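Local coordinates for type II secretion system protein H (Vibrio cholerae, PDB 4DQ9) that forms part of the pseudopilus tip complex that recognises and binds secretion substrates, serving energy-dependent export of proteases and toxins from the periplasm, at residues G52-W56 / E110-F116; G70-E76 / T127-K133; L20-I25 / V117-V123; A6-A10 / Q140-T144. One frame throughout, in Å; residues are numbered along the deposited sequence.

Contact 1: G52-W56 / E110-F116; sequences GWQKW and EPAPQLF. With NA (sodium ion), chain D.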
loop_
_atom_site.group_PDB
_atom_site.type_symbol
_atom_site.label_atom_id
_atom_site.label_comp_id
_atom_site.label_asym_id
_atom_site.label_seq_id
_atom_site.Cartn_x
_atom_site.Cartn_y
_atom_site.Cartn_z
ATOM N N GLY A 52 -4.521 3.240 7.331
ATOM C CA GLY A 52 -3.955 2.825 6.075
ATOM C C GLY A 52 -3.873 3.999 5.112
ATOM O O GLY A 52 -3.657 5.124 5.592
ATOM N N TRP A 53 -4.064 3.750 3.800
ATOM C CA TRP A 53 -4.057 4.861 2.817
ATOM C C TRP A 53 -5.344 5.723 2.948
ATOM O O TRP A 53 -6.487 5.218 2.898
ATOM C CB TRP A 53 -3.955 4.365 1.385
ATOM C CG TRP A 53 -2.612 3.652 1.125
ATOM C CD1 TRP A 53 -2.327 2.344 1.033
ATOM C CD2 TRP A 53 -1.358 4.321 0.900
ATOM N NE1 TRP A 53 -1.018 2.126 0.773
ATOM C CE2 TRP A 53 -0.371 3.339 0.735
ATOM C CE3 TRP A 53 -0.988 5.655 0.850
ATOM C CZ2 TRP A 53 0.976 3.681 0.409
ATOM C CZ3 TRP A 53 0.332 5.967 0.568
ATOM C CH2 TRP A 53 1.298 5.009 0.419
ATOM N N GLN A 54 -5.149 7.026 3.097
ATOM C CA GLN A 54 -6.263 7.963 3.151
ATOM C C GLN A 54 -5.964 9.134 2.283
ATOM O O GLN A 54 -4.794 9.458 2.072
ATOM C CB GLN A 54 -6.619 8.395 4.607
ATOM C CG GLN A 54 -7.041 7.242 5.523
ATOM C CD GLN A 54 -8.428 6.635 5.191
ATOM O OE1 GLN A 54 -9.317 7.302 4.631
ATOM N NE2 GLN A 54 -8.620 5.373 5.545
ATOM N N LYS A 55 -6.999 9.828 1.797
ATOM C CA LYS A 55 -6.709 11.076 1.104
ATOM C C LYS A 55 -5.932 12.075 2.017
ATOM O O LYS A 55 -6.229 12.221 3.224
ATOM C CB LYS A 55 -7.997 11.736 0.575
ATOM C CG LYS A 55 -8.780 10.957 -0.407
ATOM C CD LYS A 55 -10.049 11.759 -0.773
ATOM C CE LYS A 55 -10.869 10.971 -1.728
ATOM N NZ LYS A 55 -12.160 11.731 -1.869
ATOM N N TRP A 56 -4.922 12.730 1.494
ATOM C CA TRP A 56 -4.081 13.607 2.362
ATOM C C TRP A 56 -4.808 14.923 2.584
ATOM O O TRP A 56 -4.776 15.789 1.700
ATOM C CB TRP A 56 -2.701 13.803 1.724
ATOM C CG TRP A 56 -1.769 14.619 2.508
ATOM C CD1 TRP A 56 -1.653 14.635 3.877
ATOM C CD2 TRP A 56 -0.845 15.626 2.031
ATOM N NE1 TRP A 56 -0.735 15.571 4.269
ATOM C CE2 TRP A 56 -0.203 16.170 3.157
ATOM C CE3 TRP A 56 -0.487 16.108 0.767
ATOM C CZ2 TRP A 56 0.784 17.154 3.046
ATOM C CZ3 TRP A 56 0.495 17.111 0.688
ATOM C CH2 TRP A 56 1.101 17.604 1.809
ATOM N N GLU A 110 -10.115 3.125 1.062
ATOM C CA GLU A 110 -9.517 3.940 -0.008
ATOM C C GLU A 110 -8.534 3.063 -0.803
ATOM O O GLU A 110 -7.567 2.595 -0.247
ATOM C CB GLU A 110 -8.771 5.085 0.670
ATOM C CG GLU A 110 -8.319 6.261 -0.166
ATOM C CD GLU A 110 -9.450 7.073 -0.787
ATOM O OE1 GLU A 110 -9.448 7.161 -2.041
ATOM O OE2 GLU A 110 -10.339 7.578 -0.050
ATOM N N PRO A 111 -8.781 2.838 -2.106
ATOM C CA PRO A 111 -7.920 1.919 -2.906
ATOM C C PRO A 111 -6.472 2.380 -2.939
ATOM O O PRO A 111 -6.234 3.593 -2.983
ATOM C CB PRO A 111 -8.549 1.919 -4.312
ATOM C CG PRO A 111 -9.962 2.416 -4.101
ATOM C CD PRO A 111 -9.902 3.375 -2.903
ATOM N N ALA A 112 -5.532 1.431 -2.911
ATOM C CA ALA A 112 -4.133 1.738 -2.752
ATOM C C ALA A 112 -3.547 2.442 -3.954
ATOM O O ALA A 112 -3.926 2.211 -5.112
ATOM C CB ALA A 112 -3.377 0.495 -2.527
ATOM N N PRO A 113 -2.610 3.317 -3.682
ATOM C CA PRO A 113 -1.927 4.008 -4.804
ATOM C C PRO A 113 -1.078 3.073 -5.614
ATOM O O PRO A 113 -0.506 2.115 -5.030
ATOM C CB PRO A 113 -0.974 4.980 -4.067
ATOM C CG PRO A 113 -0.793 4.290 -2.668
ATOM C CD PRO A 113 -2.040 3.655 -2.389
ATOM N N GLN A 114 -0.942 3.300 -6.925
ATOM C CA GLN A 114 -0.001 2.561 -7.760
ATOM C C GLN A 114 1.356 3.221 -7.686
ATOM O O GLN A 114 2.372 2.565 -7.935
ATOM C CB GLN A 114 -0.390 2.511 -9.236
ATOM C CG GLN A 114 -1.729 1.921 -9.445
ATOM C CD GLN A 114 -2.810 3.045 -9.582
ATOM O OE1 GLN A 114 -2.654 4.214 -9.071
ATOM N NE2 GLN A 114 -3.848 2.731 -10.331
ATOM N N LEU A 115 1.392 4.480 -7.315
ATOM C CA LEU A 115 2.653 5.225 -7.179
ATOM C C LEU A 115 2.995 5.496 -5.749
ATOM O O LEU A 115 2.244 6.233 -5.093
ATOM C CB LEU A 115 2.657 6.529 -8.016
ATOM C CG LEU A 115 2.144 6.524 -9.449
ATOM C CD1 LEU A 115 2.273 7.961 -10.030
ATOM C CD2 LEU A 115 2.958 5.496 -10.226
ATOM N N PHE A 116 4.069 4.909 -5.229
ATOM C CA PHE A 116 4.520 5.174 -3.916
ATOM C C PHE A 116 5.502 6.303 -3.888
ATOM O O PHE A 116 6.422 6.378 -4.734
ATOM C CB PHE A 116 5.078 3.920 -3.237
ATOM C CG PHE A 116 4.141 2.751 -3.288
ATOM C CD1 PHE A 116 3.074 2.695 -2.372
ATOM C CD2 PHE A 116 4.299 1.716 -4.168
ATOM C CE1 PHE A 116 2.210 1.581 -2.408
ATOM C CE2 PHE A 116 3.324 0.645 -4.252
ATOM C CZ PHE A 116 2.322 0.598 -3.285
HETATM NA NA NA D . -9.596 8.929 2.454
HETATM O O HOH W 1 -7.807 2.565 3.344
HETATM O O HOH W 2 -11.050 11.119 3.370
#

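Contact 2: G70-E76 / T127-K133; sequences GLQLDFE and TLSIFPK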
loop_
_atom_site.group_PDB
_atom_site.type_symbol
_atom_site.label_atom_id
_atom_site.label_comp_id
_atom_site.label_asym_id
_atom_site.label_seq_id
_atom_site.Cartn_x
_atom_site.Cartn_y
_atom_site.Cartn_z
ATOM N N GLY A 70 -12.720 16.151 -22.487
ATOM C CA GLY A 70 -11.921 16.343 -23.689
ATOM C C GLY A 70 -10.504 15.880 -23.507
ATOM O O GLY A 70 -9.836 15.714 -24.531
ATOM N N LEU A 71 -10.021 15.723 -22.249
ATOM C CA LEU A 71 -8.724 15.143 -21.990
ATOM C C LEU A 71 -8.822 13.704 -21.522
ATOM O O LEU A 71 -9.846 13.315 -20.933
ATOM C CB LEU A 71 -7.941 15.926 -20.895
ATOM C CG LEU A 71 -7.641 17.318 -21.327
ATOM C CD1 LEU A 71 -7.076 18.056 -20.139
ATOM C CD2 LEU A 71 -6.594 17.290 -22.447
ATOM N N GLN A 72 -7.755 12.958 -21.786
ATOM C CA GLN A 72 -7.577 11.553 -21.363
ATOM C C GLN A 72 -6.289 11.516 -20.555
ATOM O O GLN A 72 -5.371 12.348 -20.764
ATOM C CB GLN A 72 -7.399 10.597 -22.520
ATOM C CG GLN A 72 -8.562 10.560 -23.552
ATOM C CD GLN A 72 -9.696 9.813 -23.053
ATOM O OE1 GLN A 72 -9.966 9.813 -21.853
ATOM N NE2 GLN A 72 -10.401 9.125 -23.946
ATOM N N LEU A 73 -6.202 10.505 -19.707
ATOM C CA LEU A 73 -4.912 10.200 -19.182
ATOM C C LEU A 73 -4.596 8.676 -19.281
ATOM O O LEU A 73 -5.489 7.820 -19.419
ATOM C CB LEU A 73 -4.655 10.664 -17.818
ATOM C CG LEU A 73 -5.578 10.284 -16.703
ATOM C CD1 LEU A 73 -5.320 8.916 -16.197
ATOM C CD2 LEU A 73 -5.288 11.198 -15.542
ATOM N N ASP A 74 -3.320 8.388 -19.185
ATOM C CA ASP A 74 -2.821 7.015 -19.216
ATOM C C ASP A 74 -1.510 6.881 -18.493
ATOM O O ASP A 74 -0.888 7.916 -18.176
ATOM C CB ASP A 74 -2.696 6.566 -20.661
ATOM C CG ASP A 74 -2.821 5.056 -20.840
ATOM O OD1 ASP A 74 -2.834 4.241 -19.847
ATOM O OD2 ASP A 74 -3.024 4.630 -22.048
ATOM N N PHE A 75 -1.100 5.678 -18.150
ATOM C CA PHE A 75 0.133 5.561 -17.393
ATOM C C PHE A 75 0.789 4.173 -17.707
ATOM O O PHE A 75 0.088 3.219 -18.115
ATOM C CB PHE A 75 0.008 5.782 -15.890
ATOM C CG PHE A 75 -0.607 4.674 -15.101
ATOM C CD1 PHE A 75 -1.989 4.436 -15.163
ATOM C CD2 PHE A 75 0.176 3.915 -14.247
ATOM C CE1 PHE A 75 -2.608 3.415 -14.436
ATOM C CE2 PHE A 75 -0.411 2.851 -13.506
ATOM C CZ PHE A 75 -1.825 2.590 -13.630
ATOM N N GLU A 76 2.085 4.145 -17.465
ATOM C CA GLU A 76 2.958 2.978 -17.596
ATOM C C GLU A 76 3.699 2.894 -16.272
ATOM O O GLU A 76 4.084 3.956 -15.689
ATOM C CB GLU A 76 4.029 3.135 -18.704
ATOM C CG GLU A 76 3.567 3.132 -20.057
ATOM C CD GLU A 76 4.545 3.653 -21.045
ATOM O OE1 GLU A 76 5.398 4.549 -20.751
ATOM O OE2 GLU A 76 4.424 3.174 -22.174
ATOM N N THR A 127 5.442 6.551 -15.997
ATOM C CA THR A 127 5.143 7.654 -16.924
ATOM C C THR A 127 3.609 7.882 -16.874
ATOM O O THR A 127 2.888 6.869 -16.992
ATOM C CB THR A 127 5.576 7.338 -18.307
ATOM O OG1 THR A 127 6.994 7.215 -18.301
ATOM C CG2 THR A 127 5.216 8.498 -19.252
ATOM N N LEU A 128 3.181 9.140 -16.676
ATOM C CA LEU A 128 1.756 9.491 -16.739
ATOM C C LEU A 128 1.668 10.458 -17.924
ATOM O O LEU A 128 2.392 11.459 -17.951
ATOM C CB LEU A 128 1.264 10.175 -15.485
ATOM C CG LEU A 128 -0.207 10.579 -15.665
ATOM C CD1 LEU A 128 -1.090 9.506 -15.162
ATOM C CD2 LEU A 128 -0.465 11.891 -14.960
ATOM N N SER A 129 0.785 10.171 -18.863
ATOM C CA SER A 129 0.605 11.126 -19.945
ATOM C C SER A 129 -0.811 11.598 -20.010
ATOM O O SER A 129 -1.777 10.906 -19.601
ATOM C CB SER A 129 1.045 10.514 -21.210
ATOM O OG SER A 129 0.117 9.701 -21.678
ATOM N N ILE A 130 -0.937 12.818 -20.506
ATOM C CA ILE A 130 -2.235 13.585 -20.525
ATOM C C ILE A 130 -2.338 14.152 -21.915
ATOM O O ILE A 130 -1.442 14.827 -22.380
ATOM C CB ILE A 130 -2.326 14.670 -19.458
ATOM C CG1 ILE A 130 -2.222 14.102 -17.991
ATOM C CG2 ILE A 130 -3.696 15.561 -19.537
ATOM C CD1 ILE A 130 -1.983 15.116 -16.857
ATOM N N PHE A 131 -3.459 13.961 -22.507
ATOM C CA PHE A 131 -3.620 14.200 -23.917
ATOM C C PHE A 131 -5.067 14.315 -24.376
ATOM O O PHE A 131 -5.971 13.845 -23.754
ATOM C CB PHE A 131 -2.942 13.128 -24.731
ATOM C CG PHE A 131 -3.365 11.742 -24.339
ATOM C CD1 PHE A 131 -2.776 11.113 -23.262
ATOM C CD2 PHE A 131 -4.405 11.069 -24.989
ATOM C CE1 PHE A 131 -3.106 9.843 -22.882
ATOM C CE2 PHE A 131 -4.785 9.767 -24.610
ATOM C CZ PHE A 131 -4.189 9.154 -23.521
ATOM N N PRO A 132 -5.274 14.990 -25.506
ATOM C CA PRO A 132 -6.623 15.202 -25.940
ATOM C C PRO A 132 -7.274 13.864 -26.365
ATOM O O PRO A 132 -6.657 12.944 -27.027
ATOM C CB PRO A 132 -6.470 16.086 -27.176
ATOM C CG PRO A 132 -5.241 16.802 -26.913
ATOM C CD PRO A 132 -4.335 15.804 -26.279
ATOM N N LYS A 133 -8.574 13.798 -26.069
ATOM C CA LYS A 133 -9.440 12.639 -26.548
ATOM C C LYS A 133 -9.304 12.499 -28.065
ATOM O O LYS A 133 -9.336 13.476 -28.757
ATOM C CB LYS A 133 -10.896 12.767 -26.110
ATOM C CG LYS A 133 -11.777 11.613 -26.370
ATOM C CD LYS A 133 -13.238 11.870 -25.864
ATOM C CE LYS A 133 -13.347 12.341 -24.468
ATOM N NZ LYS A 133 -14.731 12.866 -24.214
HETATM O O HOH W 3 -10.158 16.212 -27.741
#

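Contact 3: L20-I25 / V117-V123; sequences LNEEAI and VLSSGEV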
loop_
_atom_site.group_PDB
_atom_site.type_symbol
_atom_site.label_atom_id
_atom_site.label_comp_id
_atom_site.label_asym_id
_atom_site.label_seq_id
_atom_site.Cartn_x
_atom_site.Cartn_y
_atom_site.Cartn_z
ATOM N N LEU A 20 4.524 16.293 -3.037
ATOM C CA LEU A 20 4.346 15.118 -2.178
ATOM C C LEU A 20 5.728 14.502 -1.919
ATOM O O LEU A 20 5.926 14.042 -0.786
ATOM C CB LEU A 20 3.608 13.982 -2.870
ATOM C CG LEU A 20 2.120 13.745 -2.819
ATOM C CD1 LEU A 20 1.748 12.323 -3.536
ATOM C CD2 LEU A 20 1.450 14.080 -1.491
ATOM N N ASN A 21 6.659 14.485 -2.876
ATOM C CA ASN A 21 8.016 13.955 -2.727
ATOM C C ASN A 21 8.738 14.751 -1.631
ATOM O O ASN A 21 9.292 14.205 -0.676
ATOM C CB ASN A 21 8.774 13.966 -4.044
ATOM C CG ASN A 21 10.192 13.611 -3.902
ATOM O OD1 ASN A 21 10.561 12.507 -3.405
ATOM N ND2 ASN A 21 11.052 14.487 -4.409
ATOM N N GLU A 22 8.626 16.068 -1.726
ATOM C CA GLU A 22 9.144 17.000 -0.712
ATOM C C GLU A 22 8.533 16.771 0.676
ATOM O O GLU A 22 9.266 16.691 1.629
ATOM C CB GLU A 22 8.855 18.404 -1.224
ATOM C CG GLU A 22 9.276 19.600 -0.357
ATOM C CD GLU A 22 9.017 20.921 -1.071
ATOM O OE1 GLU A 22 8.122 21.057 -1.938
ATOM O OE2 GLU A 22 9.645 21.887 -0.683
ATOM N N GLU A 23 7.213 16.511 0.734
ATOM C CA GLU A 23 6.516 16.296 1.979
ATOM C C GLU A 23 7.040 15.025 2.609
ATOM O O GLU A 23 7.282 14.974 3.836
ATOM C CB GLU A 23 5.021 16.248 1.824
ATOM C CG GLU A 23 4.311 16.434 3.114
ATOM C CD GLU A 23 4.360 17.813 3.668
ATOM O OE1 GLU A 23 4.639 18.870 3.001
ATOM O OE2 GLU A 23 4.030 17.859 4.812
ATOM N N ALA A 24 7.188 13.974 1.800
ATOM C CA ALA A 24 7.647 12.656 2.295
ATOM C C ALA A 24 9.028 12.845 2.942
ATOM O O ALA A 24 9.299 12.358 4.054
ATOM C CB ALA A 24 7.696 11.584 1.158
ATOM N N ILE A 25 9.913 13.535 2.253
ATOM C CA ILE A 25 11.320 13.683 2.700
ATOM C C ILE A 25 11.355 14.507 4.008
ATOM O O ILE A 25 11.969 14.034 5.001
ATOM C CB ILE A 25 12.184 14.279 1.550
ATOM C CG1 ILE A 25 12.426 13.211 0.457
ATOM C CG2 ILE A 25 13.576 14.816 2.184
ATOM C CD1 ILE A 25 12.755 13.806 -0.898
ATOM N N VAL A 117 5.338 7.156 -2.897
ATOM C CA VAL A 117 6.149 8.363 -2.727
ATOM C C VAL A 117 6.663 8.265 -1.292
ATOM O O VAL A 117 6.025 8.792 -0.358
ATOM C CB VAL A 117 5.377 9.631 -3.030
ATOM C CG1 VAL A 117 6.279 10.957 -2.832
ATOM C CG2 VAL A 117 4.773 9.575 -4.437
ATOM N N LEU A 118 7.781 7.550 -1.158
ATOM C CA LEU A 118 8.231 7.119 0.154
ATOM C C LEU A 118 9.128 8.203 0.870
ATOM O O LEU A 118 9.755 9.052 0.237
ATOM C CB LEU A 118 8.996 5.839 0.055
ATOM C CG LEU A 118 8.345 4.646 -0.688
ATOM C CD1 LEU A 118 9.220 3.424 -0.717
ATOM C CD2 LEU A 118 7.014 4.405 -0.102
ATOM N N SER A 119 9.206 8.079 2.197
ATOM C CA SER A 119 9.994 8.947 3.040
ATOM C C SER A 119 11.477 8.976 2.714
ATOM O O SER A 119 12.166 9.961 3.001
ATOM C CB SER A 119 9.803 8.683 4.530
ATOM O OG SER A 119 10.202 7.363 4.757
ATOM N N SER A 120 11.942 7.906 2.058
ATOM C CA SER A 120 13.339 7.806 1.631
ATOM C C SER A 120 13.622 8.707 0.452
ATOM O O SER A 120 14.764 8.824 0.038
ATOM C CB SER A 120 13.586 6.377 1.114
ATOM O OG SER A 120 12.742 6.100 -0.024
ATOM N N GLY A 121 12.609 9.314 -0.135
ATOM C CA GLY A 121 12.783 10.040 -1.394
ATOM C C GLY A 121 12.594 9.265 -2.693
ATOM O O GLY A 121 12.556 9.840 -3.779
ATOM N N GLU A 122 12.380 7.947 -2.593
ATOM C CA GLU A 122 12.140 7.062 -3.721
ATOM C C GLU A 122 10.711 7.183 -4.214
ATOM O O GLU A 122 9.768 7.397 -3.417
ATOM C CB GLU A 122 12.398 5.602 -3.393
ATOM C CG GLU A 122 13.854 5.351 -2.913
ATOM C CD GLU A 122 14.571 4.126 -3.463
ATOM O OE1 GLU A 122 13.886 3.068 -3.695
ATOM O OE2 GLU A 122 15.843 4.232 -3.652
ATOM N N VAL A 123 10.580 7.063 -5.532
ATOM C CA VAL A 123 9.255 7.172 -6.124
ATOM C C VAL A 123 9.183 5.999 -7.090
ATOM O O VAL A 123 10.129 5.730 -7.846
ATOM C CB VAL A 123 9.016 8.558 -6.849
ATOM C CG1 VAL A 123 7.717 8.577 -7.641
ATOM C CG2 VAL A 123 9.137 9.794 -5.889
HETATM O O HOH W 4 12.351 11.347 5.408
#

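Contact 4: A6-A10 / Q140-T144; sequences AKISA and QWRVT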
loop_
_atom_site.group_PDB
_atom_site.type_symbol
_atom_site.label_atom_id
_atom_site.label_comp_id
_atom_site.label_asym_id
_atom_site.label_seq_id
_atom_site.Cartn_x
_atom_site.Cartn_y
_atom_site.Cartn_z
ATOM N N ALA A 6 -4.067 20.246 -21.872
ATOM C CA ALA A 6 -3.227 19.081 -21.560
ATOM C C ALA A 6 -1.923 19.521 -20.894
ATOM O O ALA A 6 -1.443 18.928 -19.923
ATOM C CB ALA A 6 -2.923 18.300 -22.856
ATOM N N LYS A 7 -1.289 20.560 -21.413
ATOM C CA LYS A 7 -0.083 21.117 -20.832
ATOM C C LYS A 7 -0.303 21.531 -19.347
ATOM O O LYS A 7 0.446 21.241 -18.478
ATOM C CB LYS A 7 0.389 22.322 -21.595
ATOM C CG LYS A 7 1.667 22.924 -21.032
ATOM C CD LYS A 7 2.272 23.950 -21.979
ATOM C CE LYS A 7 3.430 24.646 -21.261
ATOM N NZ LYS A 7 4.014 25.680 -22.141
ATOM N N ILE A 8 -1.350 22.290 -19.137
ATOM C CA ILE A 8 -1.682 22.850 -17.827
ATOM C C ILE A 8 -1.910 21.682 -16.881
ATOM O O ILE A 8 -1.478 21.764 -15.660
ATOM C CB ILE A 8 -2.953 23.718 -17.937
ATOM C CG1 ILE A 8 -2.614 25.010 -18.643
ATOM C CG2 ILE A 8 -3.559 23.961 -16.539
ATOM C CD1 ILE A 8 -3.832 25.912 -18.876
ATOM N N SER A 9 -2.611 20.643 -17.369
ATOM C CA SER A 9 -2.897 19.451 -16.519
ATOM C C SER A 9 -1.621 18.685 -16.222
ATOM O O SER A 9 -1.460 18.221 -15.034
ATOM C CB SER A 9 -3.898 18.520 -17.145
ATOM O OG SER A 9 -5.143 19.098 -17.183
ATOM N N ALA A 10 -0.666 18.690 -17.117
ATOM C CA ALA A 10 0.587 17.954 -16.866
ATOM C C ALA A 10 1.428 18.766 -15.872
ATOM O O ALA A 10 2.007 18.225 -14.899
ATOM C CB ALA A 10 1.354 17.699 -18.201
ATOM N N GLN A 140 3.281 12.335 -25.561
ATOM C CA GLN A 140 2.329 13.421 -25.150
ATOM C C GLN A 140 2.929 14.194 -23.991
ATOM O O GLN A 140 4.025 13.848 -23.518
ATOM C CB GLN A 140 0.968 12.779 -24.744
ATOM C CG GLN A 140 0.208 12.122 -25.875
ATOM C CD GLN A 140 -0.365 13.069 -26.920
ATOM O OE1 GLN A 140 -0.285 14.270 -26.799
ATOM N NE2 GLN A 140 -1.049 12.518 -27.911
ATOM N N TRP A 141 2.253 15.241 -23.510
ATOM C CA TRP A 141 2.707 15.880 -22.262
ATOM C C TRP A 141 2.680 14.731 -21.255
ATOM O O TRP A 141 1.710 13.983 -21.145
ATOM C CB TRP A 141 1.726 16.989 -21.858
ATOM C CG TRP A 141 1.997 18.243 -22.596
ATOM C CD1 TRP A 141 1.305 18.788 -23.643
ATOM C CD2 TRP A 141 3.044 19.154 -22.293
ATOM N NE1 TRP A 141 1.901 19.963 -24.027
ATOM C CE2 TRP A 141 2.994 20.190 -23.223
ATOM C CE3 TRP A 141 4.081 19.143 -21.328
ATOM C CZ2 TRP A 141 3.925 21.214 -23.208
ATOM C CZ3 TRP A 141 4.999 20.107 -21.329
ATOM C CH2 TRP A 141 4.933 21.153 -22.264
ATOM N N ARG A 142 3.741 14.661 -20.486
ATOM C CA ARG A 142 3.936 13.524 -19.576
ATOM C C ARG A 142 4.814 13.920 -18.413
ATOM O O ARG A 142 5.602 14.855 -18.472
ATOM C CB ARG A 142 4.491 12.313 -20.296
ATOM C CG ARG A 142 5.755 12.447 -20.884
ATOM C CD ARG A 142 6.008 11.330 -21.957
ATOM N NE ARG A 142 7.357 11.501 -22.523
ATOM C CZ ARG A 142 7.681 12.356 -23.499
ATOM N NH1 ARG A 142 6.780 13.109 -24.085
ATOM N NH2 ARG A 142 8.946 12.428 -23.950
ATOM N N VAL A 143 4.573 13.219 -17.315
ATOM C CA VAL A 143 5.425 13.314 -16.172
ATOM C C VAL A 143 5.982 11.916 -15.927
ATOM O O VAL A 143 5.206 10.939 -15.956
ATOM C CB VAL A 143 4.642 13.771 -14.947
ATOM C CG1 VAL A 143 5.552 13.703 -13.748
ATOM C CG2 VAL A 143 4.170 15.241 -15.123
ATOM N N THR A 144 7.288 11.805 -15.692
ATOM C CA THR A 144 7.934 10.527 -15.500
ATOM C C THR A 144 8.750 10.568 -14.219
ATOM O O THR A 144 9.437 11.573 -13.949
ATOM C CB THR A 144 8.893 10.169 -16.619
ATOM O OG1 THR A 144 9.955 11.149 -16.642
ATOM C CG2 THR A 144 8.220 10.183 -17.917
#

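Contact 1: G52-W56 / E110-F116
The pyrrolidine ring of P113 lies across one face of the W53 indole, and this CH-pi contact is the centre of the apolar half of the interface. P113 CD sits 3.4 Å from the centroid of the five-membered ring and only 7° off its normal, while P113 CG reaches over the six-membered part. F116 meets the indole from another direction: W53 CZ2 comes to the edge of the phenyl ring, 3.6 Å from F116 CD1, with the two planes inclined at 42°. A112 adds its methyl, CB, beside W53 CD1. The second half is ionic. A sodium ion is held by Q54 OE1 at 2.7 Å, E110 OE2 at 2.9 Å and water 2, drawing one side chain from each segment to the same cation. Water 1 donates to W53 O and accepts weakly from E110 N. W53 stands at a corner just ahead of strand 54-66, and E110 to P113 lie in the loop that leads into strand 115-117; these are the outermost strands of one antiparallel sheet, so the contact joins the approaches to its two borders. E110 and P113 also rest on L45 of strand 41-48. E110 swings CG away from its backbone N (chi1 -166°) and then bends at chi2, which carries the carboxylate to the metal. Its other oxygen, OE1, forms a salt bridge with R34, so the group is fixed at both oxygens. Q54 is likewise gripped twice, its NE2 bonding to the carbonyl of K51. K55 passes its aliphatic chain by the carboxylate, and its ammonium, not in contact with that group, would probably add to the positive field there.

Contact 2: G70-E76 / T127-K133
Strands 71-76 and 127-132 run antiparallel, their axes 4.6 Å apart at closest approach and their directions 155° apart, with Q72-F131, D74-S129 and E76-T127 as the hydrogen-bonded pairs. Each of these pairs is closed by two N-H to O=C bonds, and K133 N extends the series beyond the strands with a nearly straight 2.8 Å bond to G70 O (175° at the hydrogen). Water 3 bridges the same G70 O to K133 O. On the face carrying Q72, D74 and E76, the chief contact is the F131 ring. Its CG is placed between the backbone N and the carbonyl carbon (chi1 53°), which turns the ring over the neighbouring strand: Q72 CB lies over a face, 3.4 Å from F131 CE2, while D74 CB approaches the edge in the ring plane at 4.0 Å from F131 CE1. The reverse face is apolar. L73 CB meets I130 CG1 at 4.2 Å, and F75 CB touches L128 CD1 at 4.0 Å; L73, F75 and L128 also reach I35 of strand 31-36, while L128 reaches F13 of helix 2-27. Strand 71-77 is an outermost strand of an antiparallel sheet, and 126-132 passes the order on to 141-145. D74 OD1 accepts the N-H of F75 on its anti side and that of K84, two bonds that restrain its carboxylate. With main-chain groups supplying the polar bonds across the strands, the side chains are left to divide into an apolar face turned inward and a mixed face bearing amide, acid and hydroxyl groups.

Contact 3: L20-I25 / V117-V123
Water 4 joins the two segments, lying 2.7 Å from I25 O on the helix and 2.8 Å from S119 O on the loop, and so links carbonyls that could not bond to each other. The loop contains a type I beta turn from L118 to G121, closed by G121 N bonding to L118 O, and it packs against the C-terminal part of the long helix 2-27. S120 OG accepts the N-H of E122, an ST turn. Just before the beta turn, V117 presses one branch into the helix. Its CG1 is anti to the backbone N (chi1 180°) and comes 3.5 Å from N21 CA, with L20 CB at 4.0 Å; the side chains of L20 and V117 cross at about a right angle. A24 is small enough to let the loop backbone draw near: its methyl rests on two successive carbonyls, 3.4 Å from L118 O and 3.6 Å from V117 O. The helix in turn packs on strand 31-36, where F31 receives L20 and A24, while V117 pairs with F31 through the backbone; S119 N is held by D30 OD1. L118 and E122 pack on A49 of the second subunit. I25 completes the contact over G121, where its CG1 carbon sits 3.7 Å from G121 CA.

Contact 4: A6-A10 / Q140-T144
Helix 2-27 packs along the second antiparallel sheet here, as the long helix does in the pilin-like fold, and the short segments 6-10 and 141-144 run nearly in the same direction, 13° apart, their axes 7.9 Å apart at closest approach. The W141 indole lies flat against the first of these. K7 CA stands over the five-membered ring, 3.8 Å from its centroid and 2° off the normal, a CH-pi contact made by the helix backbone itself. Because K7 carries CG anti to its backbone N (chi1 -179°) and stays extended beyond, its methylenes continue over the same face toward the six-membered ring, where CD comes 3.4 Å from W141 CZ2. A10 closes in from one turn further along, its methyl 3.7 Å from W141 CB, and its carbonyl O lies 3.7 Å from V143 CG2. A155 and P156 also touch the W141 side chain. R142 points away from the helix and donates from NH1 to Q140 O, in the guanidinium plane, with A155 O as a further acceptor. No hydrogen bond links these two segments; the contact rests on carbon surfaces, with lysine contributing its hydrocarbon chain to an aromatic face rather than its charge.

From the N terminus, helix 2-27 enters contact 4 near its start and contact 3 near its C-terminal part, about 21 Å from centre to centre. Contact 4 closes the longest loop, joining the helix to strand 141-145, and the other three contacts are nested within it. Contact 3 closes a loop from the helix to the turn after strand 115-117, enclosing contact 1, which joins the approaches to the two outermost strands of the first sheet. Contact 2 pairs strands of the second sheet and crosses both contacts 1 and 3 along the chain. Strand 126-132 neighbours 141-145, putting contacts 2 and 4 on one sheet, while Q114 touches F75 between contacts 1 and 2.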